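Local coordinates for protein amino acid amide racemase (Ochrobactrum anthropi, PDB 6GIO) that belongs to the class-III aminotransferase family of fold-type I proteins and binds pyridoxal-5'-phosphate, at residues R121-A126 against G232-V237. Sequence-based numbering, arbitrary orientation.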
loop_
_atom_site.group_PDB
_atom_site.type_symbol
_atom_site.label_atom_id
_atom_site.label_comp_id
_atom_site.label_asym_id
_atom_site.label_seq_id
_atom_site.Cartn_x
_atom_site.Cartn_y
_atom_site.Cartn_z
ATOM N N ARG C 121 -12.646 1.758 7.966
ATOM C CA ARG C 121 -12.697 3.200 8.304
ATOM C C ARG C 121 -13.971 3.845 7.736
ATOM O O ARG C 121 -14.649 4.526 8.459
ATOM C CB ARG C 121 -11.477 3.910 7.722
ATOM C CG ARG C 121 -10.152 3.530 8.360
ATOM C CD ARG C 121 -9.076 4.551 8.068
ATOM N NE ARG C 121 -9.478 5.904 8.353
ATOM C CZ ARG C 121 -9.238 6.948 7.588
ATOM N NH1 ARG C 121 -8.243 6.932 6.720
ATOM N NH2 ARG C 121 -10.023 7.999 7.677
ATOM N N VAL C 122 -14.322 3.544 6.497
ATOM C CA VAL C 122 -15.419 4.265 5.851
ATOM C C VAL C 122 -16.762 3.664 6.203
ATOM O O VAL C 122 -17.792 4.363 6.247
ATOM C CB VAL C 122 -15.210 4.355 4.313
ATOM C CG1 VAL C 122 -15.410 3.016 3.638
ATOM C CG2 VAL C 122 -16.105 5.431 3.708
ATOM N N LEU C 123 -16.775 2.361 6.436
ATOM C CA LEU C 123 -18.046 1.718 6.867
ATOM C C LEU C 123 -18.515 2.234 8.243
ATOM O O LEU C 123 -19.695 2.601 8.426
ATOM C CB LEU C 123 -17.916 0.218 6.871
ATOM C CG LEU C 123 -17.854 -0.506 5.534
ATOM C CD1 LEU C 123 -17.222 -1.880 5.754
ATOM C CD2 LEU C 123 -19.237 -0.647 4.937
ATOM N N THR C 124 -17.594 2.299 9.192
ATOM C CA THR C 124 -17.959 2.762 10.545
ATOM C C THR C 124 -18.380 4.232 10.482
ATOM O O THR C 124 -19.427 4.600 11.028
ATOM C CB THR C 124 -16.832 2.546 11.528
ATOM O OG1 THR C 124 -15.635 3.053 10.962
ATOM C CG2 THR C 124 -16.644 1.073 11.782
ATOM N N ALA C 125 -17.622 5.038 9.736
ATOM C CA ALA C 125 -17.881 6.471 9.651
ATOM C C ALA C 125 -19.210 6.719 8.963
ATOM O O ALA C 125 -19.989 7.493 9.461
ATOM C CB ALA C 125 -16.751 7.208 8.928
ATOM N N ALA C 126 -19.505 6.011 7.862
ATOM C CA ALA C 126 -20.717 6.313 7.072
ATOM C C ALA C 126 -21.989 5.786 7.717
ATOM O O ALA C 126 -23.073 6.413 7.628
ATOM C CB ALA C 126 -20.568 5.752 5.664
ATOM N N GLY C 232 -29.929 -3.884 8.698
ATOM C CA GLY C 232 -29.200 -2.839 8.036
ATOM C C GLY C 232 -27.685 -3.015 8.096
ATOM O O GLY C 232 -26.965 -2.098 7.739
ATOM N N ILE C 233 -27.191 -4.164 8.559
ATOM C CA ILE C 233 -25.738 -4.402 8.605
ATOM C C ILE C 233 -25.271 -4.578 7.143
ATOM O O ILE C 233 -25.809 -5.395 6.378
ATOM C CB ILE C 233 -25.366 -5.645 9.448
ATOM C CG1 ILE C 233 -25.796 -5.459 10.904
ATOM C CG2 ILE C 233 -23.876 -5.901 9.417
ATOM C CD1 ILE C 233 -25.887 -6.693 11.773
ATOM N N LEU C 234 -24.275 -3.815 6.735
ATOM C CA LEU C 234 -23.743 -3.960 5.394
ATOM C C LEU C 234 -22.869 -5.225 5.268
ATOM O O LEU C 234 -22.146 -5.609 6.207
ATOM C CB LEU C 234 -22.949 -2.715 5.015
ATOM C CG LEU C 234 -23.740 -1.405 4.992
ATOM C CD1 LEU C 234 -22.844 -0.205 4.674
ATOM C CD2 LEU C 234 -24.889 -1.509 4.007
ATOM N N VAL C 235 -22.943 -5.852 4.093
ATOM C CA VAL C 235 -22.356 -7.136 3.847
ATOM C C VAL C 235 -21.157 -6.947 2.911
ATOM O O VAL C 235 -21.281 -6.422 1.801
ATOM C CB VAL C 235 -23.421 -8.075 3.249
ATOM C CG1 VAL C 235 -22.841 -9.446 2.950
ATOM C CG2 VAL C 235 -24.612 -8.186 4.206
ATOM N N VAL C 236 -19.990 -7.320 3.416
ATOM C CA VAL C 236 -18.741 -7.031 2.756
ATOM C C VAL C 236 -18.163 -8.385 2.393
ATOM O O VAL C 236 -17.946 -9.196 3.270
ATOM C CB VAL C 236 -17.733 -6.309 3.706
ATOM C CG1 VAL C 236 -16.405 -6.026 2.995
ATOM C CG2 VAL C 236 -18.295 -5.018 4.295
ATOM N N VAL C 237 -17.868 -8.620 1.126
ATOM C CA VAL C 237 -17.130 -9.808 0.740
ATOM C C VAL C 237 -15.672 -9.459 0.348
ATOM O O VAL C 237 -15.417 -8.614 -0.517
ATOM C CB VAL C 237 -17.826 -10.573 -0.425
ATOM C CG1 VAL C 237 -16.993 -11.776 -0.834
ATOM C CG2 VAL C 237 -19.215 -11.044 -0.019
#
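The forked end of L123, on helix 112-127, divides its two methyl groups between alternate residues of strand 234-238. CD1 goes to V236, meeting its CG2 tip to tip at 3.6 Å, while CD2 passes at a slant to L234 and touches its CD1, also at 3.6 Å. L123 keeps CG beside its backbone N and opposite the carbonyl carbon (chi1 -72°), and from there the fork spans both partners. V236 is turned with CG1 anti to the backbone N (chi1 179°), which leaves CG2 as the branch that meets the leucine. Both strand residues direct their CB toward the helix, whereas V235 between them faces the other way and packs on Q225 and R229 of helix 220-229. The contact is small, wholly apolar and buried, and the side chain of V236 is about 10 Å from the bound pyridoxal-5'-phosphate. Neighbours widen it: L123 also rests on A201 and F203 of the adjacent parallel strand 199-204, and L234 reaches W283 and V284 of helix 282-285. A helix thus packs on one face of the mixed seven-stranded sheet and another helix on its opposite face, the layered alpha/beta/alpha architecture of the large domain in fold-type I PLP enzymes.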